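Local coordinates for protein transcription termination factor FttA (Methanosarcina mazei, PDB 2XR1) that probably terminates transcription across the genome by cleaving nascent RNA at the polymerase exit channel, as a zinc-dependent homodimeric endonuclease and 5'-3' exonuclease, at residues B[380-385]-B[605-610]; B[387-392]-B[584-589]; B[356-361]-B[590-595]; B[187-192]-B[632-637]. All coordinates share one frame; numbering follows the deposited sequence.

Contact 1: B[380-385]-B[605-610]; sequences EATYGN and TEHGDE. With ZN (zinc ion), chain F.
Thr-382 OG1 is held by His-607 from across the contact and by Glu-380 from its own segment. It accepts a bent hydrogen bond from His-607 ND1 at 2.9 Å. The hydroxyl sits at the edge of the imidazole, only 14° out of its plane. Thr-382 OG1 in turn donates to Glu-380 OE1 at 2.6 Å. The same carboxylate oxygen takes a second bond from Thr-382 N, nearly along its C-O axis. Glu-380 OE2 is bound by His-583 ND1 and Tyr-356 N, so both carboxylate oxygens have partners and the group is fixed.

His-607 has CG anti to its backbone N (chi1 -163°), which lays the ring alongside Thr-382. The hydroxyl bond on ND1 steadies the ring while NE2 binds the zinc ion at 2.2 Å. Asp-249, His-250 and Asp-355 complete that site.

The backbones run parallel here, with Glu-380 bridged to Glu-606 at the ends of strands 376-380 and 602-606. Past the strands, Ala-381 N donates to His-607 O at 3.3 Å. A water joins the segments further on, giving to Thr-382 O and accepting from Asp-609 N at 2.7 Å. Asp-609 N-caps helix 610-624 through OD1 on Ala-612 N.

Glu-380, His-583 and His-607 fit motifs A, B and C of the beta-CASP nucleases, set in a dinuclear zinc site of the metallo-beta-lactamase fold.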
loop_
_atom_site.group_PDB
_atom_site.type_symbol
_atom_site.label_atom_id
_atom_site.label_comp_id
_atom_site.label_asym_id
_atom_site.label_seq_id
_atom_site.Cartn_x
_atom_site.Cartn_y
_atom_site.Cartn_z
ATOM N N GLU B 380 -18.951 3.175 7.936
ATOM C CA GLU B 380 -19.374 4.288 7.102
ATOM C C GLU B 380 -19.610 5.485 7.978
ATOM O O GLU B 380 -19.738 5.323 9.175
ATOM C CB GLU B 380 -20.679 4.016 6.355
ATOM C CG GLU B 380 -21.897 3.853 7.261
ATOM C CD GLU B 380 -23.117 4.454 6.651
ATOM O OE1 GLU B 380 -23.066 5.682 6.356
ATOM O OE2 GLU B 380 -24.108 3.724 6.466
ATOM N N ALA B 381 -19.684 6.671 7.352
ATOM C CA ALA B 381 -19.820 7.945 8.047
ATOM C C ALA B 381 -20.715 8.962 7.304
ATOM O O ALA B 381 -20.480 10.131 7.399
ATOM C CB ALA B 381 -18.420 8.541 8.328
ATOM N N THR B 382 -21.735 8.507 6.584
ATOM C CA THR B 382 -22.505 9.367 5.652
ATOM C C THR B 382 -23.172 10.492 6.371
ATOM O O THR B 382 -23.101 11.636 5.939
ATOM C CB THR B 382 -23.591 8.614 4.899
ATOM O OG1 THR B 382 -23.044 7.420 4.369
ATOM C CG2 THR B 382 -24.147 9.450 3.755
ATOM N N TYR B 383 -23.799 10.179 7.499
ATOM C CA TYR B 383 -24.345 11.210 8.357
ATOM C C TYR B 383 -23.419 11.471 9.555
ATOM O O TYR B 383 -23.856 11.697 10.694
ATOM C CB TYR B 383 -25.755 10.820 8.794
ATOM C CG TYR B 383 -26.782 10.933 7.674
ATOM C CD1 TYR B 383 -26.810 10.027 6.647
ATOM C CD2 TYR B 383 -27.704 11.938 7.658
ATOM C CE1 TYR B 383 -27.716 10.117 5.631
ATOM C CE2 TYR B 383 -28.619 12.036 6.647
ATOM C CZ TYR B 383 -28.623 11.124 5.633
ATOM O OH TYR B 383 -29.557 11.233 4.648
ATOM N N GLY B 384 -22.136 11.505 9.291
ATOM C CA GLY B 384 -21.173 11.521 10.358
ATOM C C GLY B 384 -20.937 12.881 10.977
ATOM O O GLY B 384 -20.319 12.972 12.017
ATOM N N ASN B 385 -21.408 13.931 10.316
ATOM C CA ASN B 385 -21.267 15.270 10.825
ATOM C C ASN B 385 -21.964 15.491 12.179
ATOM O O ASN B 385 -23.044 14.976 12.420
ATOM C CB ASN B 385 -21.820 16.246 9.794
ATOM C CG ASN B 385 -20.754 16.750 8.834
ATOM O OD1 ASN B 385 -19.835 17.481 9.244
ATOM N ND2 ASN B 385 -20.878 16.400 7.562
ATOM N N THR B 605 -13.022 5.433 9.678
ATOM C CA THR B 605 -14.242 5.917 9.053
ATOM C C THR B 605 -14.062 6.170 7.551
ATOM O O THR B 605 -13.002 6.428 7.099
ATOM C CB THR B 605 -14.756 7.157 9.784
ATOM O OG1 THR B 605 -13.764 8.178 9.728
ATOM C CG2 THR B 605 -15.063 6.830 11.215
ATOM N N GLU B 606 -15.134 6.079 6.811
ATOM C CA GLU B 606 -15.136 6.148 5.378
ATOM C C GLU B 606 -16.553 6.451 4.904
ATOM O O GLU B 606 -17.448 6.613 5.716
ATOM C CB GLU B 606 -14.617 4.843 4.752
ATOM C CG GLU B 606 -15.170 3.560 5.318
ATOM C CD GLU B 606 -16.343 2.915 4.533
ATOM O OE1 GLU B 606 -16.451 3.030 3.272
ATOM O OE2 GLU B 606 -17.159 2.213 5.204
ATOM N N HIS B 607 -16.742 6.597 3.594
ATOM C CA HIS B 607 -18.089 6.784 3.018
ATOM C C HIS B 607 -18.810 7.970 3.665
ATOM O O HIS B 607 -19.851 7.831 4.280
ATOM C CB HIS B 607 -18.872 5.517 3.162
ATOM C CG HIS B 607 -20.070 5.429 2.290
ATOM N ND1 HIS B 607 -21.224 6.117 2.557
ATOM C CD2 HIS B 607 -20.338 4.644 1.218
ATOM C CE1 HIS B 607 -22.141 5.798 1.659
ATOM N NE2 HIS B 607 -21.630 4.901 0.839
ATOM N N GLY B 608 -18.206 9.140 3.508
ATOM C CA GLY B 608 -18.819 10.395 3.885
ATOM C C GLY B 608 -18.037 11.489 3.210
ATOM O O GLY B 608 -16.953 11.236 2.704
ATOM N N ASP B 609 -18.558 12.709 3.161
ATOM C CA ASP B 609 -17.721 13.781 2.676
ATOM C C ASP B 609 -16.625 14.024 3.718
ATOM O O ASP B 609 -16.734 13.551 4.842
ATOM C CB ASP B 609 -18.535 15.013 2.319
ATOM C CG ASP B 609 -19.282 15.630 3.510
ATOM O OD1 ASP B 609 -18.724 15.725 4.648
ATOM O OD2 ASP B 609 -20.440 16.086 3.271
ATOM N N GLU B 610 -15.551 14.700 3.334
ATOM C CA GLU B 610 -14.374 14.812 4.193
ATOM C C GLU B 610 -14.699 15.177 5.629
ATOM O O GLU B 610 -14.330 14.447 6.538
ATOM C CB GLU B 610 -13.372 15.827 3.649
ATOM C CG GLU B 610 -12.045 15.769 4.379
ATOM C CD GLU B 610 -11.005 16.672 3.776
ATOM O OE1 GLU B 610 -11.382 17.620 3.013
ATOM O OE2 GLU B 610 -9.814 16.427 4.094
HETATM ZN ZN ZN F . -22.915 3.637 -0.364
HETATM O O HOH W 1 -21.171 12.957 3.728
#

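Contact 2: B[387-392]-B[584-589]; sequences NAFQPA and SDRRQL
The capping box at the start of helix 586-594 is the docking point for loop 387-392, with Asp-585 in the middle of it. Asp-585 is the N-cap. Its OD1 accepts from Gln-588 N at 2.8 Å, and Gln-588 OE1 accepts from Asp-585 N at 3.0 Å. That leaves the other carboxylate oxygen for the loop: Asp-585 OD2 takes a nearly straight bond (167°) from Gln-390 N at 3.2 Å, on its anti lone pair. One carboxylate thus caps a helix and holds a loop. Beside it, Arg-586 N donates to Ala-388 O at 3.1 Å.

The loop lies at the start of the predicted beta-CASP region, while the helix belongs to the C-terminal part of the metallo-beta-lactamase domain.

The side chain of Gln-390 lies across Asp-585, its NE2 at 3.4 Å from Asp-585 CB. Its OE1 reaches Lys-357 NZ. The Phe-389 ring rests on the first turn of the helix, with CE1 at 3.8 Å from Arg-586 CG. Arg-587 CB touches the same ring at CD1 and CE1. Beyond CG, the Arg-586 chain bends at chi2 (79°) and leads away from Phe-389, taking its guanidinium to Asp-615, Ser-619 and Gly-384 O.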
loop_
_atom_site.group_PDB
_atom_site.type_symbol
_atom_site.label_atom_id
_atom_site.label_comp_id
_atom_site.label_asym_id
_atom_site.label_seq_id
_atom_site.Cartn_x
_atom_site.Cartn_y
_atom_site.Cartn_z
ATOM N N ASN B 387 -23.793 17.528 13.112
ATOM C CA ASN B 387 -25.064 18.192 12.827
ATOM C C ASN B 387 -26.164 17.231 12.330
ATOM O O ASN B 387 -27.326 17.588 12.290
ATOM C CB ASN B 387 -24.739 19.143 11.659
ATOM C CG ASN B 387 -25.593 20.343 11.604
ATOM O OD1 ASN B 387 -25.333 21.241 10.795
ATOM N ND2 ASN B 387 -26.627 20.400 12.447
ATOM N N ALA B 388 -25.774 16.014 11.950
ATOM C CA ALA B 388 -26.452 15.267 10.926
ATOM C C ALA B 388 -27.475 14.237 11.456
ATOM O O ALA B 388 -27.460 13.046 11.146
ATOM C CB ALA B 388 -25.380 14.617 9.965
ATOM N N PHE B 389 -28.402 14.736 12.227
ATOM C CA PHE B 389 -29.505 13.915 12.707
ATOM C C PHE B 389 -30.557 13.864 11.623
ATOM O O PHE B 389 -30.612 14.717 10.735
ATOM C CB PHE B 389 -30.071 14.485 14.009
ATOM C CG PHE B 389 -29.013 14.707 15.032
ATOM C CD1 PHE B 389 -28.420 13.618 15.683
ATOM C CD2 PHE B 389 -28.511 15.983 15.267
ATOM C CE1 PHE B 389 -27.402 13.821 16.615
ATOM C CE2 PHE B 389 -27.487 16.180 16.189
ATOM C CZ PHE B 389 -26.937 15.107 16.859
ATOM N N GLN B 390 -31.377 12.833 11.654
ATOM C CA GLN B 390 -32.463 12.791 10.716
ATOM C C GLN B 390 -33.718 12.538 11.524
ATOM O O GLN B 390 -33.644 12.086 12.651
ATOM C CB GLN B 390 -32.141 11.797 9.595
ATOM C CG GLN B 390 -32.136 10.433 10.001
ATOM C CD GLN B 390 -31.365 9.509 9.073
ATOM O OE1 GLN B 390 -31.785 8.382 8.897
ATOM N NE2 GLN B 390 -30.227 9.940 8.528
ATOM N N PRO B 391 -34.866 12.960 11.019
ATOM C CA PRO B 391 -36.087 12.842 11.807
ATOM C C PRO B 391 -36.457 11.389 12.118
ATOM O O PRO B 391 -36.163 10.496 11.332
ATOM C CB PRO B 391 -37.141 13.460 10.887
ATOM C CG PRO B 391 -36.635 13.237 9.501
ATOM C CD PRO B 391 -35.138 13.443 9.654
ATOM N N ALA B 392 -37.064 11.167 13.278
ATOM C CA ALA B 392 -37.666 9.871 13.628
ATOM C C ALA B 392 -38.640 9.338 12.536
ATOM O O ALA B 392 -39.378 10.086 11.891
ATOM C CB ALA B 392 -38.362 9.985 15.012
ATOM N N SER B 584 -27.819 5.159 9.032
ATOM C CA SER B 584 -27.779 5.606 10.383
ATOM C C SER B 584 -27.499 7.081 10.398
ATOM O O SER B 584 -26.582 7.522 9.745
ATOM C CB SER B 584 -26.639 4.892 11.114
ATOM O OG SER B 584 -26.952 3.559 11.331
ATOM N N ASP B 585 -28.261 7.852 11.162
ATOM C CA ASP B 585 -27.939 9.264 11.342
ATOM C C ASP B 585 -26.756 9.396 12.320
ATOM O O ASP B 585 -26.150 8.389 12.700
ATOM C CB ASP B 585 -29.173 10.057 11.789
ATOM C CG ASP B 585 -29.532 9.871 13.283
ATOM O OD1 ASP B 585 -28.907 9.019 13.971
ATOM O OD2 ASP B 585 -30.457 10.593 13.776
ATOM N N ARG B 586 -26.415 10.622 12.700
ATOM C CA ARG B 586 -25.249 10.839 13.554
ATOM C C ARG B 586 -25.395 10.098 14.877
ATOM O O ARG B 586 -24.513 9.386 15.265
ATOM C CB ARG B 586 -25.012 12.332 13.770
ATOM C CG ARG B 586 -24.168 12.673 14.957
ATOM C CD ARG B 586 -22.670 12.479 14.713
ATOM N NE ARG B 586 -21.968 13.044 15.849
ATOM C CZ ARG B 586 -20.714 13.472 15.873
ATOM N NH1 ARG B 586 -19.931 13.426 14.808
ATOM N NH2 ARG B 586 -20.252 13.980 17.002
ATOM N N ARG B 587 -26.534 10.246 15.536
ATOM C CA ARG B 587 -26.809 9.535 16.779
ATOM C C ARG B 587 -26.614 8.010 16.600
ATOM O O ARG B 587 -25.964 7.339 17.377
ATOM C CB ARG B 587 -28.222 9.809 17.263
ATOM C CG ARG B 587 -28.403 9.555 18.764
ATOM C CD ARG B 587 -29.876 9.556 19.195
ATOM N NE ARG B 587 -30.474 8.222 19.029
ATOM C CZ ARG B 587 -31.322 7.863 18.048
ATOM N NH1 ARG B 587 -31.732 8.748 17.115
ATOM N NH2 ARG B 587 -31.783 6.615 18.000
ATOM N N GLN B 588 -27.155 7.481 15.526
ATOM C CA GLN B 588 -27.157 6.042 15.317
ATOM C C GLN B 588 -25.772 5.508 15.025
ATOM O O GLN B 588 -25.457 4.383 15.421
ATOM C CB GLN B 588 -28.155 5.688 14.217
ATOM C CG GLN B 588 -29.572 5.755 14.762
ATOM C CD GLN B 588 -30.629 6.014 13.703
ATOM O OE1 GLN B 588 -30.316 6.159 12.502
ATOM N NE2 GLN B 588 -31.896 6.088 14.138
ATOM N N LEU B 589 -24.960 6.287 14.311
ATOM C CA LEU B 589 -23.576 5.911 14.074
ATOM C C LEU B 589 -22.868 5.766 15.420
ATOM O O LEU B 589 -22.176 4.778 15.683
ATOM C CB LEU B 589 -22.879 6.943 13.199
ATOM C CG LEU B 589 -23.396 6.922 11.740
ATOM C CD1 LEU B 589 -22.988 8.155 10.913
ATOM C CD2 LEU B 589 -22.915 5.656 11.078
#

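Contact 3: B[356-361]-B[590-595]; sequences YKYEKT and MEYVKR
Tyr-358 points its side chain at helix 586-594 and meets Tyr-592 from CB onward. Tyr-358 CB lies 4.1 Å from Tyr-592 CD1. With CG anti to the backbone N (chi1 -167°), the ring extends over the helix surface. Its CD1 also meets Tyr-592 CD1. On the other branch, Tyr-358 CD2 comes to 3.4 Å from Tyr-592 N. Next along, Tyr-358 CE2 lies 3.6 Å from Glu-591 C, and Glu-591 CB sits at the ring edge. At the tip, Tyr-358 OH is 3.7 Å from Arg-595 CB. It also lies at the edge of the Arg-595 guanidinium, which carries Glu-591 CB over one face.

The rings of Tyr-358 and Tyr-592 form an edge-to-face pair, planes at 83°, with the edge of Tyr-592 toward the face of Tyr-358. Tyr-592 CA adds a CH-pi contact over that face, 4.0 Å from the centroid of the Tyr-358 ring.

Tyr-356 completes an aromatic cluster. The cluster joins the loop that follows the zinc ligand Asp-355 to helix 586-594 in the C-terminal part of the metallo-beta-lactamase domain. Tyr-356 CE2 sits over one face of Tyr-592, 3.4 Å from Tyr-592 CG. The two ring planes are inclined at 37°. Both phenols are tied further out: Tyr-356 OH bonds to Ser-379 OG, and Tyr-592 OH to Val-368 O.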
loop_
_atom_site.group_PDB
_atom_site.type_symbol
_atom_site.label_atom_id
_atom_site.label_comp_id
_atom_site.label_asym_id
_atom_site.label_seq_id
_atom_site.Cartn_x
_atom_site.Cartn_y
_atom_site.Cartn_z
ATOM N N TYR B 356 -25.036 0.956 6.638
ATOM C CA TYR B 356 -25.895 0.339 7.598
ATOM C C TYR B 356 -26.824 1.300 8.273
ATOM O O TYR B 356 -26.570 2.501 8.270
ATOM C CB TYR B 356 -25.079 -0.344 8.669
ATOM C CG TYR B 356 -24.240 0.531 9.552
ATOM C CD1 TYR B 356 -22.928 0.868 9.192
ATOM C CD2 TYR B 356 -24.711 0.942 10.794
ATOM C CE1 TYR B 356 -22.143 1.647 10.033
ATOM C CE2 TYR B 356 -23.947 1.701 11.661
ATOM C CZ TYR B 356 -22.662 2.064 11.275
ATOM O OH TYR B 356 -21.883 2.808 12.124
ATOM N N LYS B 357 -27.882 0.763 8.889
ATOM C CA LYS B 357 -28.791 1.545 9.703
ATOM C C LYS B 357 -29.099 0.848 11.019
ATOM O O LYS B 357 -29.811 -0.158 11.063
ATOM C CB LYS B 357 -30.093 1.830 8.954
ATOM C CG LYS B 357 -31.001 2.805 9.698
ATOM C CD LYS B 357 -31.817 3.708 8.748
ATOM C CE LYS B 357 -32.805 4.664 9.457
ATOM N NZ LYS B 357 -32.163 5.894 10.011
ATOM N N TYR B 358 -28.601 1.446 12.096
ATOM C CA TYR B 358 -28.794 0.940 13.441
ATOM C C TYR B 358 -30.105 1.371 13.988
ATOM O O TYR B 358 -30.148 2.124 14.910
ATOM C CB TYR B 358 -27.653 1.428 14.337
ATOM C CG TYR B 358 -27.545 0.741 15.675
ATOM C CD1 TYR B 358 -27.708 -0.629 15.790
ATOM C CD2 TYR B 358 -27.233 1.462 16.826
ATOM C CE1 TYR B 358 -27.614 -1.246 17.003
ATOM C CE2 TYR B 358 -27.112 0.843 18.045
ATOM C CZ TYR B 358 -27.312 -0.517 18.119
ATOM O OH TYR B 358 -27.198 -1.182 19.286
ATOM N N GLU B 359 -31.186 0.894 13.395
ATOM C CA GLU B 359 -32.532 1.265 13.812
ATOM C C GLU B 359 -33.487 0.366 13.096
ATOM O O GLU B 359 -33.238 0.017 11.994
ATOM C CB GLU B 359 -32.855 2.703 13.473
ATOM C CG GLU B 359 -34.254 3.121 13.972
ATOM C CD GLU B 359 -34.772 4.420 13.324
ATOM O OE1 GLU B 359 -33.986 5.095 12.594
ATOM O OE2 GLU B 359 -35.965 4.778 13.558
ATOM N N LYS B 360 -34.568 -0.046 13.731
ATOM C CA LYS B 360 -35.574 -0.886 13.063
ATOM C C LYS B 360 -36.383 0.005 12.135
ATOM O O LYS B 360 -36.859 1.030 12.553
ATOM C CB LYS B 360 -36.532 -1.538 14.073
ATOM C CG LYS B 360 -37.194 -2.854 13.539
ATOM C CD LYS B 360 -38.745 -2.812 13.638
ATOM C CE LYS B 360 -39.351 -4.201 13.842
ATOM N NZ LYS B 360 -40.673 -4.100 14.509
ATOM N N THR B 361 -36.554 -0.412 10.886
ATOM C CA THR B 361 -37.241 0.383 9.877
ATOM C C THR B 361 -38.454 -0.395 9.397
ATOM O O THR B 361 -38.693 -1.499 9.881
ATOM C CB THR B 361 -36.285 0.732 8.707
ATOM O OG1 THR B 361 -35.785 -0.468 8.093
ATOM C CG2 THR B 361 -35.105 1.601 9.230
ATOM N N MET B 590 -23.061 6.745 16.287
ATOM C CA MET B 590 -22.407 6.734 17.579
ATOM C C MET B 590 -22.914 5.605 18.454
ATOM O O MET B 590 -22.142 4.988 19.159
ATOM C CB MET B 590 -22.599 8.073 18.303
ATOM C CG MET B 590 -21.748 9.192 17.691
ATOM S SD MET B 590 -19.982 9.159 18.229
ATOM C CE MET B 590 -20.053 10.257 19.662
ATOM N N GLU B 591 -24.208 5.321 18.397
ATOM C CA GLU B 591 -24.796 4.281 19.220
ATOM C C GLU B 591 -24.271 2.906 18.756
ATOM O O GLU B 591 -23.941 2.062 19.587
ATOM C CB GLU B 591 -26.337 4.373 19.206
ATOM C CG GLU B 591 -26.939 5.581 19.975
ATOM C CD GLU B 591 -28.510 5.788 19.777
ATOM O OE1 GLU B 591 -29.062 5.386 18.689
ATOM O OE2 GLU B 591 -29.197 6.353 20.730
ATOM N N TYR B 592 -24.122 2.732 17.444
ATOM C CA TYR B 592 -23.641 1.477 16.862
ATOM C C TYR B 592 -22.294 1.042 17.416
ATOM O O TYR B 592 -22.114 -0.128 17.763
ATOM C CB TYR B 592 -23.483 1.591 15.358
ATOM C CG TYR B 592 -23.124 0.282 14.682
ATOM C CD1 TYR B 592 -24.089 -0.677 14.449
ATOM C CD2 TYR B 592 -21.845 0.034 14.239
ATOM C CE1 TYR B 592 -23.811 -1.851 13.816
ATOM C CE2 TYR B 592 -21.532 -1.163 13.625
ATOM C CZ TYR B 592 -22.547 -2.109 13.421
ATOM O OH TYR B 592 -22.272 -3.324 12.825
ATOM N N VAL B 593 -21.353 1.982 17.451
ATOM C CA VAL B 593 -20.022 1.724 17.988
ATOM C C VAL B 593 -20.083 1.635 19.482
ATOM O O VAL B 593 -19.570 0.702 20.057
ATOM C CB VAL B 593 -19.005 2.801 17.585
ATOM C CG1 VAL B 593 -17.598 2.376 17.975
ATOM C CG2 VAL B 593 -19.032 3.006 16.123
ATOM N N LYS B 594 -20.744 2.593 20.113
ATOM C CA LYS B 594 -20.858 2.643 21.602
ATOM C C LYS B 594 -21.391 1.341 22.226
ATOM O O LYS B 594 -20.927 0.897 23.269
ATOM C CB LYS B 594 -21.792 3.797 22.020
ATOM C CG LYS B 594 -21.961 3.936 23.525
ATOM C CD LYS B 594 -22.575 5.259 23.996
ATOM C CE LYS B 594 -22.357 5.378 25.517
ATOM N NZ LYS B 594 -22.537 6.750 26.163
ATOM N N ARG B 595 -22.409 0.783 21.595
ATOM C CA ARG B 595 -23.080 -0.419 22.081
ATOM C C ARG B 595 -22.509 -1.733 21.463
ATOM O O ARG B 595 -22.959 -2.831 21.817
ATOM C CB ARG B 595 -24.569 -0.334 21.776
ATOM C CG ARG B 595 -25.347 0.150 22.878
ATOM C CD ARG B 595 -25.796 1.550 22.753
ATOM N NE ARG B 595 -27.009 1.675 21.971
ATOM C CZ ARG B 595 -27.913 2.648 22.132
ATOM N NH1 ARG B 595 -27.789 3.547 23.088
ATOM N NH2 ARG B 595 -28.961 2.727 21.314
#

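Contact 4: B[187-192]-B[632-637]; sequences TALGGC and TNLETV
Thr-187 and Thr-636 form an antiparallel non-hydrogen-bonded pair, their CA atoms 4.0 Å apart. Next to it, Ala-188 bonds through both backbone groups. Ala-188 N donates to Glu-635 O at 3.1 Å, and Leu-634 N donates to Ala-188 O at 2.8 Å. A type II turn from Thr-632 to Glu-635 brings these partners into place.

The threonines of the pair project from the same face of the sheet. Thr-187 OG1 and Thr-636 OG1 share a hydrogen bond of 2.6 Å, and either may be the donor.

The pairing sets strand 636-638 at the edge of one of the mixed sheets of the metallo-beta-lactamase fold, beside strand 185-190. In the homodimer that edge meets the second subunit: Thr-636 makes backbone bonds to it and packs on Thr-636 of the second subunit.

At the other end, Asn-633 reaches into the bend at Gly-190 to Cys-192, with chi1 -70° turning its amide that way. Asn-633 OD1 accepts a weak bond from Cys-192 N at 3.2 Å and also touches Gly-190 CA at 3.3 Å. Asn-633 ND2 goes to Glu-194 OE2, so both ends of the amide are used. Ala-188 CB packs against Thr-632 O at 3.6 Å. The apolar pair is Leu-189 CD2 with Leu-634 CD2, at 4.3 Å.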
loop_
_atom_site.group_PDB
_atom_site.type_symbol
_atom_site.label_atom_id
_atom_site.label_comp_id
_atom_site.label_asym_id
_atom_site.label_seq_id
_atom_site.Cartn_x
_atom_site.Cartn_y
_atom_site.Cartn_z
ATOM N N THR B 187 -5.757 -1.478 2.900
ATOM C CA THR B 187 -5.411 -0.399 1.970
ATOM C C THR B 187 -6.707 0.118 1.394
ATOM O O THR B 187 -7.592 -0.668 1.110
ATOM C CB THR B 187 -4.511 -0.865 0.798
ATOM O OG1 THR B 187 -3.315 -1.471 1.286
ATOM C CG2 THR B 187 -4.099 0.323 -0.096
ATOM N N ALA B 188 -6.829 1.439 1.252
ATOM C CA ALA B 188 -8.045 2.056 0.695
ATOM C C ALA B 188 -7.815 2.391 -0.775
ATOM O O ALA B 188 -6.793 3.002 -1.127
ATOM C CB ALA B 188 -8.431 3.324 1.478
ATOM N N LEU B 189 -8.744 1.998 -1.632
ATOM C CA LEU B 189 -8.608 2.300 -3.023
ATOM C C LEU B 189 -9.709 3.215 -3.569
ATOM O O LEU B 189 -9.707 3.545 -4.752
ATOM C CB LEU B 189 -8.595 1.013 -3.795
ATOM C CG LEU B 189 -7.474 0.061 -3.407
ATOM C CD1 LEU B 189 -7.749 -1.301 -4.051
ATOM C CD2 LEU B 189 -6.114 0.579 -3.835
ATOM N N GLY B 190 -10.642 3.597 -2.715
ATOM C CA GLY B 190 -11.674 4.558 -3.032
ATOM C C GLY B 190 -12.702 4.502 -1.924
ATOM O O GLY B 190 -12.814 3.500 -1.275
ATOM N N GLY B 191 -13.462 5.564 -1.726
ATOM C CA GLY B 191 -14.502 5.578 -0.708
ATOM C C GLY B 191 -14.076 6.240 0.599
ATOM O O GLY B 191 -14.735 6.074 1.638
ATOM N N CYS B 192 -12.997 7.019 0.535
ATOM C CA CYS B 192 -12.441 7.643 1.718
ATOM C C CYS B 192 -12.470 9.148 1.569
ATOM O O CYS B 192 -11.998 9.705 0.575
ATOM C CB CYS B 192 -11.030 7.097 2.004
ATOM S SG CYS B 192 -11.097 5.297 2.496
ATOM N N THR B 632 -7.760 7.562 4.247
ATOM C CA THR B 632 -7.439 8.365 3.068
ATOM C C THR B 632 -7.250 7.418 1.909
ATOM O O THR B 632 -6.658 6.370 2.076
ATOM C CB THR B 632 -6.166 9.222 3.302
ATOM O OG1 THR B 632 -6.466 10.288 4.202
ATOM C CG2 THR B 632 -5.625 9.842 2.027
ATOM N N ASN B 633 -7.746 7.766 0.727
ATOM C CA ASN B 633 -7.499 6.904 -0.441
ATOM C C ASN B 633 -5.997 6.720 -0.624
ATOM O O ASN B 633 -5.280 7.676 -0.590
ATOM C CB ASN B 633 -8.116 7.480 -1.715
ATOM C CG ASN B 633 -9.608 7.428 -1.694
ATOM O OD1 ASN B 633 -10.183 6.630 -0.958
ATOM N ND2 ASN B 633 -10.255 8.247 -2.484
ATOM N N LEU B 634 -5.575 5.473 -0.770
ATOM C CA LEU B 634 -4.196 5.062 -1.050
ATOM C C LEU B 634 -3.282 4.941 0.138
ATOM O O LEU B 634 -2.128 4.646 -0.054
ATOM C CB LEU B 634 -3.512 5.869 -2.174
ATOM C CG LEU B 634 -4.150 5.772 -3.558
ATOM C CD1 LEU B 634 -3.448 6.698 -4.487
ATOM C CD2 LEU B 634 -4.128 4.331 -4.090
ATOM N N GLU B 635 -3.796 5.127 1.344
ATOM C CA GLU B 635 -3.089 4.807 2.581
ATOM C C GLU B 635 -3.376 3.378 3.008
ATOM O O GLU B 635 -4.399 2.814 2.651
ATOM C CB GLU B 635 -3.497 5.778 3.691
ATOM C CG GLU B 635 -3.160 7.244 3.348
ATOM C CD GLU B 635 -2.815 8.173 4.559
ATOM O OE1 GLU B 635 -3.518 8.092 5.589
ATOM O OE2 GLU B 635 -1.850 9.001 4.465
ATOM N N THR B 636 -2.444 2.757 3.709
ATOM C CA THR B 636 -2.618 1.414 4.227
ATOM C C THR B 636 -2.375 1.496 5.727
ATOM O O THR B 636 -1.386 1.997 6.190
ATOM C CB THR B 636 -1.627 0.364 3.617
ATOM O OG1 THR B 636 -1.755 0.353 2.210
ATOM C CG2 THR B 636 -1.936 -1.080 4.101
ATOM N N VAL B 637 -3.296 0.957 6.483
ATOM C CA VAL B 637 -3.204 0.931 7.913
ATOM C C VAL B 637 -2.964 -0.508 8.415
ATOM O O VAL B 637 -3.573 -1.469 7.937
ATOM C CB VAL B 637 -4.517 1.429 8.446
ATOM C CG1 VAL B 637 -4.706 0.945 9.834
ATOM C CG2 VAL B 637 -4.564 2.935 8.360
#

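From the N terminus, residues 187-192 open contact 4, 356-361 open contact 3, 380-385 open contact 1 and 387-392 open contact 2. The chain continues through the rest of the beta-CASP region. On its return, 584-589 close contact 2, 590-595 contact 3, 605-610 contact 1 and 632-637 contact 4. Contact 4 thus encloses the others. Contact 2 lies within both 1 and 3, which cross each other. Contacts 2 and 3 share helix 586-594 and are bridged by Gln-588 NE2 to Glu-359 OE1. Contact 1 touches contacts 2 and 3, and His-607 N to Gly-191 O links it to contact 4. Together they join both halves of the metallo-beta-lactamase domain.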